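Local coordinates for protein histidinol dehydrogenase (Elizabethkingia anophelis NUHP1, PDB 6AN0) that probably catalyses the last step of L-histidine biosynthesis, the zinc-dependent, two-stage oxidation of L-histidinol to L-histidine by NAD, at residues 246-251 with 334-339; 275-280 with 315-320. All coordinates share one frame; numbering follows the deposited sequence. Where two conformers were deposited one is given.

Contact 1 of 2, residues 246-251 with 334-339; sequences IADTTA and LAIENT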
loop_
_atom_site.group_PDB
_atom_site.type_symbol
_atom_site.label_atom_id
_atom_site.label_comp_id
_atom_site.label_asym_id
_atom_site.label_seq_id
_atom_site.Cartn_x
_atom_site.Cartn_y
_atom_site.Cartn_z
ATOM N N ILE A 246 -3.149 8.143 -27.046
ATOM C CA ILE A 246 -3.205 7.299 -28.238
ATOM C C ILE A 246 -4.287 7.857 -29.158
ATOM O O ILE A 246 -5.448 8.000 -28.748
ATOM C CB ILE A 246 -3.497 5.833 -27.884
ATOM C CG1 ILE A 246 -2.403 5.281 -26.956
ATOM C CG2 ILE A 246 -3.618 4.995 -29.156
ATOM C CD1 ILE A 246 -2.607 3.792 -26.582
ATOM N N ALA A 247 -3.920 8.156 -30.405
ATOM C CA ALA A 247 -4.820 8.834 -31.336
ATOM C C ALA A 247 -4.848 8.122 -32.684
ATOM O O ALA A 247 -3.794 7.850 -33.261
ATOM C CB ALA A 247 -4.385 10.295 -31.532
ATOM N N ASP A 248 -6.048 7.843 -33.199
ATOM C CA ASP A 248 -6.178 7.334 -34.557
ATOM C C ASP A 248 -6.830 8.412 -35.423
ATOM O O ASP A 248 -6.927 9.577 -35.018
ATOM C CB ASP A 248 -6.932 5.990 -34.567
ATOM C CG ASP A 248 -8.397 6.111 -34.163
ATOM O OD1 ASP A 248 -8.903 7.236 -33.991
ATOM O OD2 ASP A 248 -9.051 5.053 -34.017
ATOM N N THR A 249 -7.267 8.030 -36.630
ATOM C CA THR A 249 -7.835 9.009 -37.552
ATOM C C THR A 249 -9.137 9.629 -37.045
ATOM O O THR A 249 -9.568 10.649 -37.596
ATOM C CB THR A 249 -8.066 8.366 -38.930
ATOM O OG1 THR A 249 -8.932 7.237 -38.782
ATOM C CG2 THR A 249 -6.749 7.905 -39.530
ATOM N N THR A 250 -9.769 9.060 -36.019
ATOM C CA THR A 250 -10.987 9.647 -35.468
ATOM C C THR A 250 -10.712 10.653 -34.361
ATOM O O THR A 250 -11.654 11.286 -33.875
ATOM C CB THR A 250 -11.928 8.567 -34.914
ATOM O OG1 THR A 250 -11.386 8.023 -33.697
ATOM C CG2 THR A 250 -12.132 7.453 -35.924
ATOM N N ALA A 251 -9.457 10.807 -33.945
ATOM C CA ALA A 251 -9.138 11.796 -32.933
ATOM C C ALA A 251 -9.249 13.204 -33.516
ATOM O O ALA A 251 -9.151 13.414 -34.726
ATOM C CB ALA A 251 -7.730 11.564 -32.381
ATOM N N LEU A 334 -7.300 7.646 -24.446
ATOM C CA LEU A 334 -7.563 6.838 -25.640
ATOM C C LEU A 334 -8.458 7.651 -26.566
ATOM O O LEU A 334 -9.685 7.583 -26.491
ATOM C CB LEU A 334 -8.209 5.500 -25.289
ATOM C CG LEU A 334 -7.386 4.553 -24.424
ATOM C CD1 LEU A 334 -8.145 3.220 -24.330
ATOM C CD2 LEU A 334 -5.952 4.359 -24.978
ATOM N N ALA A 335 -7.834 8.418 -27.461
ATOM C CA ALA A 335 -8.569 9.227 -28.431
ATOM C C ALA A 335 -8.795 8.411 -29.700
ATOM O O ALA A 335 -8.300 8.706 -30.792
ATOM C CB ALA A 335 -7.823 10.532 -28.712
ATOM N N ILE A 336 -9.558 7.333 -29.532
ATOM C CA ILE A 336 -9.758 6.374 -30.603
ATOM C C ILE A 336 -11.211 5.943 -30.621
ATOM O O ILE A 336 -11.968 6.143 -29.665
ATOM C CB ILE A 336 -8.869 5.120 -30.478
ATOM C CG1 ILE A 336 -9.289 4.313 -29.227
ATOM C CG2 ILE A 336 -7.395 5.489 -30.503
ATOM C CD1 ILE A 336 -8.364 3.178 -28.861
ATOM N N GLU A 337 -11.560 5.345 -31.750
ATOM C CA GLU A 337 -12.840 4.708 -31.984
ATOM C C GLU A 337 -12.981 3.443 -31.148
ATOM O O GLU A 337 -12.026 2.671 -31.005
ATOM C CB GLU A 337 -12.913 4.352 -33.465
ATOM C CG GLU A 337 -14.267 4.343 -34.087
ATOM C CD GLU A 337 -14.158 4.374 -35.595
ATOM O OE1 GLU A 337 -13.414 3.543 -36.168
ATOM O OE2 GLU A 337 -14.791 5.255 -36.210
ATOM N N ASN A 338 -14.188 3.224 -30.616
ATOM C CA ASN A 338 -14.592 1.935 -30.044
ATOM C C ASN A 338 -13.648 1.483 -28.925
ATOM O O ASN A 338 -13.111 0.369 -28.944
ATOM C CB ASN A 338 -14.689 0.875 -31.139
ATOM C CG ASN A 338 -15.766 1.198 -32.159
ATOM O OD1 ASN A 338 -16.811 1.749 -31.812
ATOM N ND2 ASN A 338 -15.513 0.874 -33.418
ATOM N N THR A 339 -13.474 2.353 -27.922
ATOM C CA THR A 339 -12.528 2.063 -26.851
ATOM C C THR A 339 -12.879 0.788 -26.103
ATOM O O THR A 339 -11.990 0.179 -25.497
ATOM C CB THR A 339 -12.445 3.223 -25.845
ATOM O OG1 THR A 339 -13.747 3.520 -25.324
ATOM C CG2 THR A 339 -11.837 4.476 -26.484
#
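In the six-stranded parallel sheet of an alpha/beta domain, Ile246 and Ala247 run parallel to Leu334 and Ala335 at the ends of neighbouring strands, and the loops leaving both strands stay in touch. Ala335 N donates to Ile246 O at 2.7 Å, and Asp248 N returns a long, weak bond to Ala335 O. On one face, Ile246 and Leu334 lie side by side, CD1 meeting CD2 at 3.8 Å, with Ile246 packed under Cys320 and Ile321 of helix 317-327 and Leu334 touching Leu354 of the next strand; branched aliphatic chains suit this buried face. On the other face small methyl groups let the loop come close: Ala251 CB rests 3.8 Å from Ala335 CB. An inverse gamma turn centred on Ala335 closes the strand, with Ile336 N making a weak bond back to Leu334 O.

Asp248 organises the loop. Its carboxylate stands between the backbone N and the carbonyl carbon (chi1 67°), folded back over its own turn, and OD1 is gripped by two donors: Thr250 OG1 on the syn lone pair at 2.6 Å, and Thr250 N from above the carboxylate plane at 2.9 Å. The latter bond makes an Asx turn within the type I turn from Asp248 to Ala251. A short acidic residue followed two places on by threonine fits this double grip. Ile336 crosses Asp248 at about a right angle and sets CB against the carboxylate. From the other loop, Glu337 N points almost straight at Asp248 OD2 (170° at the hydrogen), though the bond is weak at 3.4 Å.

Contact 2 of 2, residues 275-280 with 315-320; sequences LTTDEN and DSIEKC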
loop_
_atom_site.group_PDB
_atom_site.type_symbol
_atom_site.label_atom_id
_atom_site.label_comp_id
_atom_site.label_asym_id
_atom_site.label_seq_id
_atom_site.Cartn_x
_atom_site.Cartn_y
_atom_site.Cartn_z
ATOM N N LEU A 275 1.177 8.971 -29.104
ATOM C CA LEU A 275 1.267 7.834 -30.012
ATOM C C LEU A 275 0.152 7.968 -31.036
ATOM O O LEU A 275 -1.008 8.152 -30.655
ATOM C CB LEU A 275 1.121 6.504 -29.259
ATOM C CG LEU A 275 2.025 6.241 -28.050
ATOM C CD1 LEU A 275 1.734 4.851 -27.494
ATOM C CD2 LEU A 275 3.488 6.369 -28.434
ATOM N N THR A 276 0.491 7.913 -32.325
ATOM C CA THR A 276 -0.529 7.988 -33.367
ATOM C C THR A 276 -0.381 6.806 -34.314
ATOM O O THR A 276 0.708 6.240 -34.455
ATOM C CB THR A 276 -0.462 9.306 -34.182
ATOM O OG1 THR A 276 0.705 9.305 -35.011
ATOM C CG2 THR A 276 -0.419 10.519 -33.277
ATOM N N THR A 277 -1.486 6.434 -34.969
ATOM C CA THR A 277 -1.419 5.377 -35.971
ATOM C C THR A 277 -1.108 5.883 -37.376
ATOM O O THR A 277 -0.942 5.057 -38.277
ATOM C CB THR A 277 -2.717 4.553 -36.022
ATOM O OG1 THR A 277 -3.846 5.412 -36.239
ATOM C CG2 THR A 277 -2.900 3.766 -34.732
ATOM N N ASP A 278 -1.035 7.195 -37.610
ATOM C CA ASP A 278 -0.443 7.638 -38.868
ATOM C C ASP A 278 0.162 9.027 -38.702
ATOM O O ASP A 278 -0.139 9.762 -37.757
ATOM C CB ASP A 278 -1.435 7.550 -40.061
ATOM C CG ASP A 278 -2.449 8.703 -40.146
ATOM O OD1 ASP A 278 -2.197 9.840 -39.696
ATOM O OD2 ASP A 278 -3.529 8.455 -40.732
ATOM N N GLU A 279 1.027 9.364 -39.657
ATOM C CA GLU A 279 1.842 10.565 -39.564
ATOM C C GLU A 279 1.015 11.832 -39.729
ATOM O O GLU A 279 1.373 12.880 -39.177
ATOM C CB GLU A 279 2.944 10.492 -40.621
ATOM C CG GLU A 279 4.131 11.391 -40.382
ATOM C CD GLU A 279 5.293 11.019 -41.279
ATOM O OE1 GLU A 279 6.370 11.641 -41.163
ATOM O OE2 GLU A 279 5.119 10.091 -42.097
ATOM N N ASN A 280 -0.083 11.763 -40.488
ATOM C CA ASN A 280 -0.908 12.949 -40.707
ATOM C C ASN A 280 -1.560 13.425 -39.411
ATOM O O ASN A 280 -1.665 14.636 -39.170
ATOM C CB ASN A 280 -1.964 12.658 -41.770
ATOM C CG ASN A 280 -2.782 13.880 -42.120
ATOM O OD1 ASN A 280 -3.979 13.941 -41.839
ATOM N ND2 ASN A 280 -2.136 14.869 -42.730
ATOM N N ASP A 315 2.191 1.552 -36.171
ATOM C CA ASP A 315 1.308 1.204 -37.279
ATOM C C ASP A 315 0.046 0.449 -36.860
ATOM O O ASP A 315 -0.648 -0.083 -37.728
ATOM C CB ASP A 315 2.076 0.411 -38.348
ATOM C CG ASP A 315 2.656 -0.892 -37.831
ATOM O OD1 ASP A 315 2.330 -1.311 -36.701
ATOM O OD2 ASP A 315 3.452 -1.505 -38.575
ATOM N N SER A 316 -0.277 0.396 -35.567
ATOM C CA SER A 316 -1.552 -0.172 -35.143
ATOM C C SER A 316 -1.868 0.294 -33.730
ATOM O O SER A 316 -0.972 0.663 -32.963
ATOM C CB SER A 316 -1.543 -1.704 -35.209
ATOM O OG SER A 316 -0.752 -2.259 -34.173
ATOM N N ILE A 317 -3.165 0.273 -33.395
ATOM C CA ILE A 317 -3.590 0.597 -32.033
ATOM C C ILE A 317 -3.045 -0.433 -31.053
ATOM O O ILE A 317 -2.657 -0.095 -29.929
ATOM C CB ILE A 317 -5.127 0.708 -31.953
ATOM C CG1 ILE A 317 -5.618 1.900 -32.775
ATOM C CG2 ILE A 317 -5.606 0.852 -30.505
ATOM C CD1 ILE A 317 -7.124 1.960 -32.949
ATOM N N GLU A 318 -2.996 -1.707 -31.460
ATOM C CA GLU A 318 -2.472 -2.700 -30.531
ATOM C C GLU A 318 -0.992 -2.461 -30.241
ATOM O O GLU A 318 -0.558 -2.681 -29.104
ATOM C CB GLU A 318 -2.707 -4.128 -31.042
ATOM C CG GLU A 318 -4.189 -4.588 -31.136
ATOM C CD GLU A 318 -5.032 -4.423 -29.852
ATOM O OE1 GLU A 318 -6.212 -4.071 -30.000
ATOM O OE2 GLU A 318 -4.568 -4.661 -28.718
ATOM N N LYS A 319 -0.214 -1.977 -31.215
ATOM C CA LYS A 319 1.173 -1.616 -30.925
ATOM C C LYS A 319 1.246 -0.420 -29.981
ATOM O O LYS A 319 2.097 -0.382 -29.079
ATOM C CB LYS A 319 1.929 -1.304 -32.218
ATOM C CG LYS A 319 2.984 -2.317 -32.581
ATOM C CD LYS A 319 3.692 -1.913 -33.860
ATOM C CE LYS A 319 4.435 -3.082 -34.472
ATOM N NZ LYS A 319 5.056 -2.692 -35.758
ATOM N N CYS A 320 0.373 0.572 -30.183
ATOM C CA CYS A 320 0.344 1.726 -29.290
ATOM C C CYS A 320 0.055 1.305 -27.855
ATOM O O CYS A 320 0.692 1.799 -26.917
ATOM C CB CYS A 320 -0.701 2.738 -29.762
ATOM S SG CYS A 320 -0.331 3.573 -31.333
#
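The backbone of 275-280 leaves a strand and enters a helix, while 315-320 runs from a loop through the N-cap into the first turn of helix 317-327; the two come nearest at Thr277 and Asp315, with CA atoms 5.2 Å apart. This is helix-on-sheet packing in an alpha/beta domain, made without a hydrogen bond between the segments. Leu275 points from the sheet toward the helix. Its CB lies 3.9 Å from Cys320 SG and its CD1 reaches the main chain, 3.3 Å from Cys320 O. Cysteine, small and weakly polar, allows the helix to lie close to the strand, and its side chain, chiefly CB, also touches Ile246 on the neighbouring strand.

Facing the start of helix 317-327, Thr277 presents its methyl rather than its hydroxyl: with OG1 between the backbone N and the carbonyl carbon (chi1 55°), CG2 turns to the helix and sits 3.8 Å from Ile317 CG1. Its two-faced side chain suits this edge, the methyl packing on the first turn while OG1 faces the loop at Asp248.

Both helices begin with a polar N-cap. Asp278 OD1 accepts from Ile281 N, and Thr276, two residues before Asp278, bonds through OG1 to Asp278 O from above the carbonyl plane. Ser316 OG takes Lys319 N at 3.0 Å, supplying an acceptor to a first-turn N-H, which has no carbonyl of its own helix to bond to. Outside this cap, Lys319 NZ forms a salt bridge with Asp315 OD1 at 3.2 Å.

Contacts 1 and 2 share one end of the same parallel sheet, their centres about 10 Å apart. Strands 242-247 and 271-276 are neighbours there, and probable backbone bonds join them: Ala247 N to Leu275 O at 2.9 Å and Ala247 O to Thr277 N at 3.2 Å. Helix 317-327, which contact 2 places against the sheet, is followed in the chain by strand 331-335 of contact 1, and its Ile317 touches both Asp248 and Ile336. The loops also meet, Thr249 CG2 lying 3.5 Å from Asp278 OD2. Contact 2 lies away from the active site; in contact 1 the Leu334 side chain is about 10 Å from that of His331, three residues earlier on the same strand and a predicted proton acceptor and substrate-binding residue.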